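Local coordinates for protein 433aa long hypothetical phosphoribosylglycinamide formyl transferase (PDB 2DWC) that belongs to the ATP-grasp family, pairs a Rossmann-like N-terminal domain with an ATP-grasp domain, and holds adenosine-5'-diphosphate in the pocket of the latter, at residues B[28-33]-B[299-304]; B[273-278]-B[314-319]; B[126-129]-B[135-138]; B[130-135]-B[267-272]; B[207-212]-B[244-249]. All coordinates share one frame; numbering follows the deposited sequence.

Contact 1 (B[28-33]-B[299-304]); sequences GELGKE and TGMVTL
Met301, Leu304 and Glu33 bury the most surface here, and two groups of contacts account for the join. In the first, the thioether arm of Met301 meets Leu30: CG of Met301 lies 3.8 Å from CD2 of Leu30, and SD of Met301 is 4.1 Å from the same methyl. The two side chains cross at about a right angle. The Met301 chain is straight through CG and SD and then bends at its last torsion (chi3 -84°), so that CE turns off beyond the sulfur. A looser approach, 4.3 Å, brings SD of Met301 to CG of Glu29, whose carboxylate makes a salt bridge with Lys378.

Segment 28-33 is the start of helix 29-40 with Gly28 at its N-cap, and Gly28 and Gly31 fit the GxGxxG pattern of a Rossmann-type strand-turn-helix, consistent with a Rossmann-like preATP-grasp domain. Segment 299-304, a 3-10 turn running on toward helix 303-306, belongs to the ATP-grasp domain.

In the second group Leu304 and Glu33 come from opposite directions. CD2 of Leu304 reaches 3.6 Å from OE2 of Glu33 and 3.7 Å from CD of Glu33, a methyl laid against a carboxylate whose chain bends at chi2 (-72°). The charge is met elsewhere, by Arg40 of the second subunit in a salt bridge. Phe314 of helix 313-322 touches Leu30, Glu33, Met301 and Leu304 alike. Within segment 299-304, O of Gly300 accepts from both N and OG1 of Thr303, the hydroxyl at 2.7 Å and almost in line with the carbonyl (168°).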
# COMPACT_ATOMS: atom_id res chain seq x y z
N GLY B 28 -9.58 -2.20 13.08
CA GLY B 28 -9.18 -0.79 13.03
C GLY B 28 -8.11 -0.50 11.97
O GLY B 28 -7.85 -1.33 11.08
N GLU B 29 -7.47 0.67 12.08
CA GLU B 29 -6.50 1.08 11.09
C GLU B 29 -5.30 0.12 10.96
O GLU B 29 -4.74 0.03 9.87
CB GLU B 29 -6.01 2.50 11.40
CG GLU B 29 -5.44 2.67 12.81
CD GLU B 29 -6.45 3.22 13.86
OE1 GLU B 29 -7.65 2.82 13.91
OE2 GLU B 29 -5.99 4.03 14.69
N LEU B 30 -4.90 -0.53 12.05
CA LEU B 30 -3.77 -1.44 11.98
C LEU B 30 -4.19 -2.68 11.18
O LEU B 30 -3.47 -3.14 10.29
CB LEU B 30 -3.32 -1.80 13.41
CG LEU B 30 -2.96 -0.56 14.27
CD1 LEU B 30 -2.20 -1.10 15.49
CD2 LEU B 30 -2.08 0.47 13.54
N GLY B 31 -5.38 -3.18 11.48
CA GLY B 31 -5.89 -4.33 10.74
C GLY B 31 -6.10 -3.98 9.27
O GLY B 31 -5.94 -4.82 8.37
N LYS B 32 -6.49 -2.73 8.99
CA LYS B 32 -6.71 -2.34 7.60
C LYS B 32 -5.41 -2.48 6.78
O LYS B 32 -5.46 -2.95 5.63
CB LYS B 32 -7.19 -0.87 7.54
CG LYS B 32 -7.53 -0.38 6.15
CD LYS B 32 -7.98 1.11 6.24
CE LYS B 32 -8.74 1.51 5.00
NZ LYS B 32 -9.09 2.99 5.07
N GLU B 33 -4.28 -2.03 7.34
CA GLU B 33 -3.02 -2.16 6.62
C GLU B 33 -2.55 -3.63 6.51
O GLU B 33 -1.94 -4.01 5.48
CB GLU B 33 -1.93 -1.24 7.24
CG GLU B 33 -2.17 0.24 6.82
CD GLU B 33 -1.83 0.53 5.33
OE1 GLU B 33 -2.27 1.60 4.83
OE2 GLU B 33 -1.10 -0.28 4.67
N THR B 299 2.32 3.24 17.04
CA THR B 299 3.52 4.06 16.81
C THR B 299 4.25 3.55 15.58
O THR B 299 4.92 4.31 14.89
CB THR B 299 4.45 4.00 18.02
OG1 THR B 299 4.86 2.65 18.23
CG2 THR B 299 3.69 4.53 19.29
N GLY B 300 4.07 2.26 15.31
CA GLY B 300 4.70 1.63 14.15
C GLY B 300 4.12 2.05 12.81
O GLY B 300 4.65 1.63 11.79
N MET B 301 3.07 2.86 12.79
CA MET B 301 2.54 3.30 11.49
C MET B 301 3.58 4.10 10.73
O MET B 301 3.52 4.20 9.52
CB MET B 301 1.23 4.11 11.64
CG MET B 301 0.00 3.18 11.82
SD MET B 301 -1.55 4.14 11.79
CE MET B 301 -1.67 4.70 13.48
N VAL B 302 4.57 4.64 11.43
CA VAL B 302 5.64 5.35 10.70
C VAL B 302 6.30 4.45 9.63
O VAL B 302 6.74 4.93 8.57
CB VAL B 302 6.70 5.89 11.68
CG1 VAL B 302 7.40 4.74 12.41
CG2 VAL B 302 7.73 6.74 10.90
N THR B 303 6.32 3.13 9.87
CA THR B 303 6.94 2.22 8.92
C THR B 303 6.22 2.11 7.56
O THR B 303 6.76 1.56 6.61
CB THR B 303 7.17 0.81 9.51
OG1 THR B 303 5.91 0.21 9.81
CG2 THR B 303 8.05 0.92 10.78
N LEU B 304 5.02 2.70 7.48
CA LEU B 304 4.30 2.78 6.21
C LEU B 304 5.16 3.68 5.29
O LEU B 304 5.06 3.62 4.07
CB LEU B 304 2.96 3.47 6.43
CG LEU B 304 2.00 2.57 7.21
CD1 LEU B 304 0.70 3.36 7.52
CD2 LEU B 304 1.65 1.32 6.35

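Contact 2 (B[273-278]-B[314-319]); sequences LGIFGV and FALHLR
The imidazole of His317 is turned edge-on to the backbone of Gly274 and Ile275, and that orientation organises the contact. ND1 of His317 accepts the N-H of Ile275, with N of Ile275 at 3.0 Å from ND1; the bond is nearly straight (168° at the hydrogen), and the donor lies only 11° out of the ring plane. ND1 is the acceptor here, which suggests that any ring proton sits on NE2. The ring is brought to the strand by its first torsion, CG being anti to the backbone N (chi1 -166°). Gly274, which has no side chain, offers the ring a bare backbone: its CA lies 3.5 Å from ND1 of His317, obliquely to the ring.

The join is between the first residues of strand 274-283, in the mixed sheet of the ATP-grasp region, and helix 313-322. The closest pair of CA atoms, those of Gly274 and His317, is 4.9 Å apart, with the glycine adding no side chain between them.

Ile275 then divides its two branches between neighbouring helix residues. Its CG2 lies 3.7 Å from ND1 of His317, against the side chain that receives its N-H. Its CD1, at the end of the other branch, reaches 3.9 Å from CB of Leu316 and 4.0 Å from CD1 of Leu316. In both pairs the side chains meet at a slant. Leu214 and Val216 of strand 209-219 also touch Ile275, while Val109 and Pro296 pack on His317, whose whole residue is buried.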
# COMPACT_ATOMS: atom_id res chain seq x y z
N LEU B 273 5.07 -16.47 16.52
CA LEU B 273 5.54 -15.78 15.30
C LEU B 273 4.77 -14.47 15.21
O LEU B 273 3.62 -14.42 15.60
CB LEU B 273 5.22 -16.55 14.00
CG LEU B 273 5.79 -17.96 13.84
CD1 LEU B 273 5.26 -18.55 12.51
CD2 LEU B 273 7.35 -17.86 13.84
N GLY B 274 5.41 -13.42 14.71
CA GLY B 274 4.72 -12.14 14.58
C GLY B 274 5.56 -10.96 15.04
O GLY B 274 6.66 -11.13 15.59
N ILE B 275 5.06 -9.77 14.79
CA ILE B 275 5.78 -8.59 15.26
C ILE B 275 5.29 -8.22 16.67
O ILE B 275 4.12 -8.46 17.02
CB ILE B 275 5.62 -7.45 14.24
CG1 ILE B 275 6.85 -6.53 14.34
CG2 ILE B 275 4.35 -6.73 14.46
CD1 ILE B 275 7.06 -5.81 13.09
N PHE B 276 6.18 -7.62 17.46
CA PHE B 276 5.88 -7.22 18.83
C PHE B 276 6.24 -5.75 18.96
O PHE B 276 7.21 -5.30 18.37
CB PHE B 276 6.79 -8.01 19.82
CG PHE B 276 6.47 -9.48 19.92
CD1 PHE B 276 6.86 -10.36 18.92
CD2 PHE B 276 5.77 -9.97 21.02
CE1 PHE B 276 6.55 -11.74 19.01
CE2 PHE B 276 5.46 -11.36 21.12
CZ PHE B 276 5.85 -12.23 20.11
N GLY B 277 5.47 -5.00 19.73
CA GLY B 277 5.82 -3.60 19.93
C GLY B 277 6.39 -3.56 21.36
O GLY B 277 5.65 -3.46 22.35
N VAL B 278 7.72 -3.68 21.49
CA VAL B 278 8.31 -3.62 22.83
C VAL B 278 8.59 -2.17 23.21
O VAL B 278 9.38 -1.50 22.56
CB VAL B 278 9.63 -4.44 22.85
CG1 VAL B 278 10.14 -4.50 24.30
CG2 VAL B 278 9.38 -5.85 22.26
N PHE B 314 3.05 -3.92 9.28
CA PHE B 314 1.88 -4.75 8.96
C PHE B 314 2.21 -5.89 8.03
O PHE B 314 1.71 -7.02 8.22
CB PHE B 314 0.80 -3.82 8.37
CG PHE B 314 0.57 -2.64 9.24
CD1 PHE B 314 0.03 -2.80 10.51
CD2 PHE B 314 0.99 -1.36 8.83
CE1 PHE B 314 -0.10 -1.71 11.38
CE2 PHE B 314 0.87 -0.26 9.68
CZ PHE B 314 0.33 -0.43 10.97
N ALA B 315 3.04 -5.60 7.03
CA ALA B 315 3.47 -6.60 6.09
C ALA B 315 4.48 -7.54 6.78
O ALA B 315 4.51 -8.72 6.47
CB ALA B 315 4.14 -5.92 4.85
N LEU B 316 5.27 -7.00 7.71
CA LEU B 316 6.25 -7.87 8.43
C LEU B 316 5.44 -8.86 9.27
O LEU B 316 5.76 -10.04 9.31
CB LEU B 316 7.14 -7.06 9.35
CG LEU B 316 8.19 -6.25 8.58
CD1 LEU B 316 8.88 -5.26 9.52
CD2 LEU B 316 9.22 -7.21 7.92
N HIS B 317 4.40 -8.37 9.93
CA HIS B 317 3.56 -9.24 10.75
C HIS B 317 2.90 -10.30 9.87
O HIS B 317 2.90 -11.48 10.20
CB HIS B 317 2.45 -8.41 11.42
CG HIS B 317 1.72 -9.11 12.53
ND1 HIS B 317 2.36 -9.71 13.59
CD2 HIS B 317 0.39 -9.23 12.76
CE1 HIS B 317 1.46 -10.16 14.45
NE2 HIS B 317 0.25 -9.88 13.97
N LEU B 318 2.28 -9.87 8.78
CA LEU B 318 1.58 -10.81 7.91
C LEU B 318 2.53 -11.90 7.38
O LEU B 318 2.21 -13.10 7.38
CB LEU B 318 0.95 -10.07 6.72
CG LEU B 318 0.24 -11.00 5.73
CD1 LEU B 318 -0.98 -11.64 6.40
CD2 LEU B 318 -0.19 -10.19 4.50
N ARG B 319 3.68 -11.48 6.89
CA ARG B 319 4.63 -12.47 6.37
C ARG B 319 5.02 -13.44 7.46
O ARG B 319 5.02 -14.66 7.26
CB ARG B 319 5.88 -11.75 5.80
CG ARG B 319 5.54 -11.10 4.40
CD ARG B 319 6.62 -10.16 3.92
NE ARG B 319 7.84 -10.89 3.62
CZ ARG B 319 8.53 -10.79 2.47
NH1 ARG B 319 8.13 -10.02 1.48
NH2 ARG B 319 9.68 -11.46 2.32

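Contact 3 (B[126-129]-B[135-138]); sequences ETLV and PTSR
Thr136 packs on Leu128 and Val129 where helix 121-132 turns back, through a short loop, toward strand 139-142 of the antiparallel sheet in the ATP-grasp region. The helix has a wider pi-type turn at 127-129. Side chains alone bridge the two segments, and little surface is buried.

The inner side of the contact is formed by Leu128, which is buried. Its CB is 4.3 Å from CG2 of Thr136, and its side chain also packs on Ile266 of helix 253-270 and on Val134. The pair on the solvent side, Val129 and Thr136, is only partly buried, yet its atoms come closer. The two side chains cross at about a right angle: CG2 of Val129 is 4.0 Å from OG1 of Thr136 and 4.2 Å from CG2 of Thr136, so one methyl faces both branches of the threonine. Farther along the loop, Arg138 is exposed and does not touch the helix segment.

Between Thr136 and Arg138 lies Ser137, which belongs to the adenosine-5'-diphosphate pocket and is buried; its OG is hydrogen-bonded to Glu202 and Arg125. The hydroxyl of Thr136, placed between its own backbone N and carbonyl carbon (chi1 71°), is directed onward along the loop: OG1 of Thr136 donates to O of Ser137 at 2.9 Å, tilted 33° from the carbonyl plane.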
# COMPACT_ATOMS: atom_id res chain seq x y z
N GLU B 126 6.05 -9.35 35.84
CA GLU B 126 6.79 -10.49 36.37
C GLU B 126 7.48 -11.28 35.27
O GLU B 126 8.56 -11.85 35.47
CB GLU B 126 5.84 -11.39 37.18
CG GLU B 126 5.32 -10.70 38.46
CD GLU B 126 6.45 -10.05 39.28
OE1 GLU B 126 6.47 -8.81 39.41
OE2 GLU B 126 7.33 -10.79 39.76
N THR B 127 6.87 -11.32 34.08
CA THR B 127 7.50 -12.02 32.97
C THR B 127 8.79 -11.29 32.59
O THR B 127 9.82 -11.93 32.34
CB THR B 127 6.52 -12.11 31.75
OG1 THR B 127 5.38 -12.89 32.12
CG2 THR B 127 7.20 -12.77 30.54
N LEU B 128 8.73 -9.96 32.52
CA LEU B 128 9.93 -9.20 32.18
C LEU B 128 11.03 -9.34 33.23
O LEU B 128 12.20 -9.47 32.88
CB LEU B 128 9.62 -7.71 32.03
CG LEU B 128 9.24 -7.20 30.63
CD1 LEU B 128 8.25 -8.14 29.99
CD2 LEU B 128 8.68 -5.78 30.73
N VAL B 129 10.65 -9.28 34.50
CA VAL B 129 11.65 -9.34 35.56
C VAL B 129 12.16 -10.75 35.84
O VAL B 129 13.36 -10.98 35.86
CB VAL B 129 11.08 -8.74 36.89
CG1 VAL B 129 12.14 -8.84 38.01
CG2 VAL B 129 10.66 -7.28 36.67
N PRO B 135 15.97 -5.01 32.65
CA PRO B 135 15.75 -3.91 33.58
C PRO B 135 14.40 -3.22 33.40
O PRO B 135 13.91 -3.08 32.28
CB PRO B 135 16.93 -2.97 33.30
CG PRO B 135 17.26 -3.23 31.87
CD PRO B 135 17.02 -4.72 31.66
N THR B 136 13.80 -2.82 34.51
CA THR B 136 12.52 -2.12 34.46
C THR B 136 12.52 -1.14 35.61
O THR B 136 13.42 -1.16 36.45
CB THR B 136 11.32 -3.04 34.72
OG1 THR B 136 11.30 -3.42 36.10
CG2 THR B 136 11.37 -4.29 33.86
N SER B 137 11.51 -0.29 35.64
CA SER B 137 11.33 0.66 36.73
C SER B 137 11.14 -0.15 38.01
O SER B 137 10.67 -1.28 37.97
CB SER B 137 10.08 1.50 36.50
OG SER B 137 8.90 0.69 36.46
N ARG B 138 11.51 0.42 39.15
CA ARG B 138 11.29 -0.28 40.42
C ARG B 138 9.80 -0.25 40.65
O ARG B 138 9.14 0.73 40.33
CB ARG B 138 11.99 0.45 41.59
CG ARG B 138 13.48 0.51 41.46
CD ARG B 138 14.06 1.44 42.52
NE ARG B 138 15.42 1.86 42.18
CZ ARG B 138 16.45 1.03 42.09
NH1 ARG B 138 16.27 -0.26 42.33
NH2 ARG B 138 17.66 1.49 41.77

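Contact 4 (B[130-135]-B[267-272]); sequences KEAKVP and TDVLGG
Two helix ends lie side by side, with the CA atoms of Ala132 and Val269 6.1 Å apart, close enough for one valine to touch the neighbouring backbone. Segment 130-135 closes helix 121-132 with a wider pi-type turn; Lys133 then leaves helical angles with phi at 60°, and Val134 and Pro135 run on as loop. Helix 253-270 likewise ends at a positive-phi residue, Gly271. N of Gly271 still bonds to O of Thr267 at 2.8 Å, after which Gly271 and Gly272 both take positive phi and lead toward strand 274-283.

Val269 carries the contact with both of its methyls. CG2 of Val269 rests on the main chain at the Glu131-Ala132 link, 3.7 Å from CA of Ala132 and 3.8 Å from C of Glu131. CB of Ala132 is a little farther from CG2 of Val269, at 4.2 Å. Both ends belong to the ATP-grasp domain, so the touch is helix-to-helix packing within that part of the chain, about 18 Å from the chain's centre to the centre of the contact.

CG1 of Val269, anti to its own N (chi1 172°), turns to the side chain of Glu131 instead. The Glu131 chain stays extended beyond CG and crosses the valine at about a right angle, with CB at one end (4.0 Å) and the carboxylate OE1 at the other (3.9 Å) both reaching CG1 of Val269; the residue as a whole is exposed. Ala132, which is buried, also packs on Ile266 of helix 253-270, and Val269 also touches Thr127.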
# COMPACT_ATOMS: atom_id res chain seq x y z
N LYS B 130 11.25 -11.71 36.04
CA LYS B 130 11.65 -13.09 36.36
C LYS B 130 12.08 -13.97 35.20
O LYS B 130 13.00 -14.76 35.34
CB LYS B 130 10.54 -13.82 37.11
CG LYS B 130 9.95 -13.07 38.29
CD LYS B 130 11.00 -12.73 39.31
CE LYS B 130 10.38 -11.96 40.48
NZ LYS B 130 11.41 -11.34 41.38
N GLU B 131 11.42 -13.86 34.05
CA GLU B 131 11.81 -14.70 32.92
C GLU B 131 12.71 -14.05 31.88
O GLU B 131 13.72 -14.61 31.49
CB GLU B 131 10.57 -15.25 32.23
CG GLU B 131 9.59 -15.91 33.16
CD GLU B 131 8.42 -16.50 32.40
OE1 GLU B 131 8.63 -17.49 31.66
OE2 GLU B 131 7.29 -15.97 32.53
N ALA B 132 12.35 -12.87 31.39
CA ALA B 132 13.20 -12.23 30.39
C ALA B 132 14.46 -11.69 31.07
O ALA B 132 15.50 -11.59 30.44
CB ALA B 132 12.43 -11.03 29.70
N LYS B 133 14.32 -11.29 32.34
CA LYS B 133 15.42 -10.73 33.13
C LYS B 133 15.98 -9.48 32.50
O LYS B 133 17.15 -9.41 32.13
CB LYS B 133 16.51 -11.78 33.31
CG LYS B 133 16.02 -12.99 34.05
CD LYS B 133 17.13 -14.03 34.16
CE LYS B 133 16.68 -15.27 34.92
NZ LYS B 133 17.81 -16.25 35.03
N VAL B 134 15.11 -8.48 32.35
CA VAL B 134 15.52 -7.22 31.76
C VAL B 134 15.24 -6.12 32.75
O VAL B 134 14.37 -6.25 33.61
CB VAL B 134 14.74 -6.92 30.44
CG1 VAL B 134 15.12 -7.93 29.37
CG2 VAL B 134 13.25 -6.93 30.70
N PRO B 135 15.97 -5.01 32.65
CA PRO B 135 15.75 -3.91 33.58
C PRO B 135 14.40 -3.22 33.40
O PRO B 135 13.91 -3.08 32.28
CB PRO B 135 16.93 -2.97 33.30
CG PRO B 135 17.26 -3.23 31.87
CD PRO B 135 17.02 -4.72 31.66
N THR B 267 11.05 -11.09 23.62
CA THR B 267 10.36 -11.90 22.61
C THR B 267 10.76 -13.38 22.66
O THR B 267 9.94 -14.24 22.33
CB THR B 267 10.54 -11.30 21.18
OG1 THR B 267 11.92 -11.30 20.82
CG2 THR B 267 9.99 -9.86 21.15
N ASP B 268 11.99 -13.70 23.06
CA ASP B 268 12.37 -15.12 23.20
C ASP B 268 11.45 -15.77 24.26
O ASP B 268 11.10 -16.95 24.15
CB ASP B 268 13.83 -15.24 23.69
CG ASP B 268 14.84 -15.06 22.58
OD1 ASP B 268 16.04 -14.95 22.92
OD2 ASP B 268 14.48 -15.02 21.37
N VAL B 269 11.10 -15.02 25.31
CA VAL B 269 10.19 -15.58 26.32
C VAL B 269 8.74 -15.68 25.81
O VAL B 269 8.06 -16.69 26.04
CB VAL B 269 10.20 -14.74 27.60
CG1 VAL B 269 9.09 -15.22 28.55
CG2 VAL B 269 11.58 -14.88 28.30
N LEU B 270 8.24 -14.64 25.14
CA LEU B 270 6.85 -14.69 24.67
C LEU B 270 6.66 -15.74 23.58
O LEU B 270 5.64 -16.42 23.56
CB LEU B 270 6.37 -13.29 24.22
CG LEU B 270 6.35 -12.25 25.36
CD1 LEU B 270 5.97 -10.89 24.79
CD2 LEU B 270 5.35 -12.68 26.48
N GLY B 271 7.65 -15.87 22.69
CA GLY B 271 7.62 -16.88 21.64
C GLY B 271 6.62 -16.62 20.52
O GLY B 271 6.18 -15.49 20.35
N GLY B 272 6.30 -17.68 19.76
CA GLY B 272 5.34 -17.57 18.66
C GLY B 272 5.94 -16.97 17.40
O GLY B 272 7.16 -16.97 17.20

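Contact 5 (B[207-212]-B[244-249]); sequences FDVEVT and ASWQPA. With ADP (adenosine-5'-diphosphate), chain H.
This is a buried apolar contact in the mixed sheet of the ATP-grasp region, joining the start of strand 209-219 to the end of strand 241-247 and the loop after it. The two strands are not paired with each other here: both pair with strand 225-238, and side chains make the touch. CG1 of Val211 meets CB of Ala249 at 3.7 Å, where the chain has just passed the cis peptide before Pro248. CG2 of Val209 lies 4.0 Å from CZ2 of Trp246, reaching the six-membered part of the indole obliquely as the two side chains run antiparallel alongside one another. Trp246 is further held by a cation-pi interaction with Lys401. Asp208 and Val209 form a classic beta bulge opposite Val282.

Glu210, between the two valines, turns instead to the adenosine-5'-diphosphate. Its extended chain brings OE1 of Glu210 to O2' of the ligand, which donates a hydrogen bond to it at 2.6 Å. The approach of OE2 of Glu210 to O3' of the ligand, 2.4 Å, is suspiciously short and its detail doubtful. The Phe207 ring, stacked on Phe281, presents CE1 at 3.6 Å from N3 of the adenine, which lies near the ring plane at its edge. The alternation along the strand thus separates two chemistries: valines pack against Trp246 and Ala249, while the intervening carboxylate faces the ribose hydroxyls, which would tend to hold the sugar's orientation.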
# COMPACT_ATOMS: atom_id res chain seq x y z
N PHE B 207 13.25 9.92 31.60
CA PHE B 207 13.87 9.49 30.35
C PHE B 207 13.87 10.60 29.30
O PHE B 207 13.11 11.57 29.40
CB PHE B 207 13.17 8.24 29.81
CG PHE B 207 11.70 8.41 29.59
CD1 PHE B 207 10.78 7.89 30.50
CD2 PHE B 207 11.22 9.12 28.49
CE1 PHE B 207 9.41 8.08 30.31
CE2 PHE B 207 9.86 9.32 28.29
CZ PHE B 207 8.94 8.79 29.21
N ASP B 208 14.73 10.44 28.31
CA ASP B 208 14.85 11.39 27.21
C ASP B 208 13.76 11.11 26.19
O ASP B 208 13.14 12.03 25.64
CB ASP B 208 16.20 11.21 26.52
CG ASP B 208 17.37 11.57 27.42
OD1 ASP B 208 18.47 11.04 27.19
OD2 ASP B 208 17.18 12.41 28.34
N VAL B 209 13.52 9.83 25.92
CA VAL B 209 12.50 9.47 24.95
C VAL B 209 12.03 8.05 25.15
O VAL B 209 12.73 7.23 25.73
CB VAL B 209 13.07 9.60 23.52
CG1 VAL B 209 14.19 8.57 23.31
CG2 VAL B 209 11.96 9.48 22.47
N GLU B 210 10.82 7.77 24.69
CA GLU B 210 10.27 6.41 24.78
C GLU B 210 10.41 5.85 23.38
O GLU B 210 10.24 6.58 22.40
CB GLU B 210 8.79 6.43 25.11
CG GLU B 210 8.37 7.31 26.24
CD GLU B 210 6.89 7.20 26.50
OE1 GLU B 210 6.27 8.24 26.76
OE2 GLU B 210 6.34 6.06 26.44
N VAL B 211 10.70 4.56 23.28
CA VAL B 211 10.85 3.94 21.96
C VAL B 211 10.07 2.64 21.87
O VAL B 211 9.81 1.97 22.86
CB VAL B 211 12.32 3.61 21.64
CG1 VAL B 211 13.17 4.90 21.59
CG2 VAL B 211 12.85 2.67 22.69
N THR B 212 9.66 2.31 20.65
CA THR B 212 8.96 1.04 20.42
C THR B 212 9.90 0.26 19.55
O THR B 212 10.31 0.77 18.49
CB THR B 212 7.68 1.24 19.58
OG1 THR B 212 6.76 2.13 20.24
CG2 THR B 212 6.99 -0.11 19.39
N ALA B 244 2.42 11.29 18.01
CA ALA B 244 3.41 11.33 16.92
C ALA B 244 4.45 10.25 17.13
O ALA B 244 4.72 9.89 18.28
CB ALA B 244 4.13 12.71 16.90
N SER B 245 5.03 9.72 16.05
CA SER B 245 6.09 8.72 16.16
C SER B 245 7.05 8.95 15.02
O SER B 245 6.73 9.65 14.04
CB SER B 245 5.55 7.29 16.10
OG SER B 245 4.92 7.07 14.84
N TRP B 246 8.26 8.38 15.11
CA TRP B 246 9.20 8.64 14.05
C TRP B 246 10.24 7.56 14.07
O TRP B 246 10.42 6.88 15.08
CB TRP B 246 9.88 10.04 14.23
CG TRP B 246 10.52 10.23 15.62
CD1 TRP B 246 11.81 9.92 16.01
CD2 TRP B 246 9.85 10.72 16.78
NE1 TRP B 246 11.96 10.19 17.38
CE2 TRP B 246 10.77 10.68 17.85
CE3 TRP B 246 8.55 11.21 17.01
CZ2 TRP B 246 10.42 11.10 19.15
CZ3 TRP B 246 8.21 11.63 18.30
CH2 TRP B 246 9.14 11.57 19.36
N GLN B 247 10.94 7.41 12.95
CA GLN B 247 12.01 6.40 12.87
C GLN B 247 13.13 7.02 12.07
O GLN B 247 12.88 7.63 11.05
CB GLN B 247 11.52 5.13 12.15
CG GLN B 247 12.44 3.91 12.32
CD GLN B 247 11.97 2.70 11.51
OE1 GLN B 247 11.62 2.85 10.32
NE2 GLN B 247 12.00 1.50 12.11
N PRO B 248 14.39 6.88 12.51
CA PRO B 248 14.83 6.17 13.72
C PRO B 248 14.85 7.10 14.93
O PRO B 248 14.92 8.33 14.80
CB PRO B 248 16.24 5.71 13.35
CG PRO B 248 16.80 6.94 12.55
CD PRO B 248 15.54 7.43 11.75
N ALA B 249 14.73 6.51 16.10
CA ALA B 249 14.79 7.30 17.34
C ALA B 249 16.23 7.86 17.44
O ALA B 249 17.19 7.18 17.09
CB ALA B 249 14.50 6.39 18.53
PB ADP H . -0.51 2.33 28.86
O1B ADP H . -0.58 1.29 27.81
O2B ADP H . -0.52 3.90 28.51
O3B ADP H . -0.93 2.03 30.38
PA ADP H . 1.68 2.86 30.52
O1A ADP H . 0.64 3.20 31.52
O2A ADP H . 2.68 1.73 31.07
O3A ADP H . 1.07 2.28 29.15
O5' ADP H . 2.58 4.14 30.13
C5' ADP H . 1.97 5.32 29.59
C4' ADP H . 2.96 6.47 29.67
O4' ADP H . 3.12 6.96 31.02
C3' ADP H . 4.35 5.97 29.28
O3' ADP H . 4.44 5.94 27.85
C2' ADP H . 5.16 7.15 29.83
O2' ADP H . 4.91 8.31 29.03
C1' ADP H . 4.50 7.31 31.20
N9 ADP H . 5.07 6.35 32.18
C8 ADP H . 4.58 5.16 32.50
N7 ADP H . 5.35 4.60 33.43
C5 ADP H . 6.33 5.44 33.71
C6 ADP H . 7.43 5.41 34.56
N6 ADP H . 7.62 4.37 35.38
N1 ADP H . 8.27 6.45 34.58
C2 ADP H . 8.08 7.50 33.80
N3 ADP H . 7.05 7.57 32.98
C4 ADP H . 6.17 6.56 32.91

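How the contacts relate
Contacts 3 and 4 share helix 121-132 and Pro135, their centres 10 Å apart; N of Ala132 lies 2.9 Å from O of Thr127, a probable hydrogen bond. Contact 4 leads through Gly271 and Gly272 into the strand of contact 2, where Phe276 packs on Thr267 and Leu270. Contacts 1 and 2, centred 11 Å apart, meet through Phe314. Contact 1 also joins contact 5: OG1 of Thr299 pairs with OG1 of Thr212 at 2.8 Å, a probable hydrogen bond. Adenosine-5'-diphosphate is held directly by contact 5 and touched by Ser137 of contact 3, though those contacts stand about 20 Å apart by their centres; the side chain of Leu30 in contact 1 is about 13 Å from the ligand.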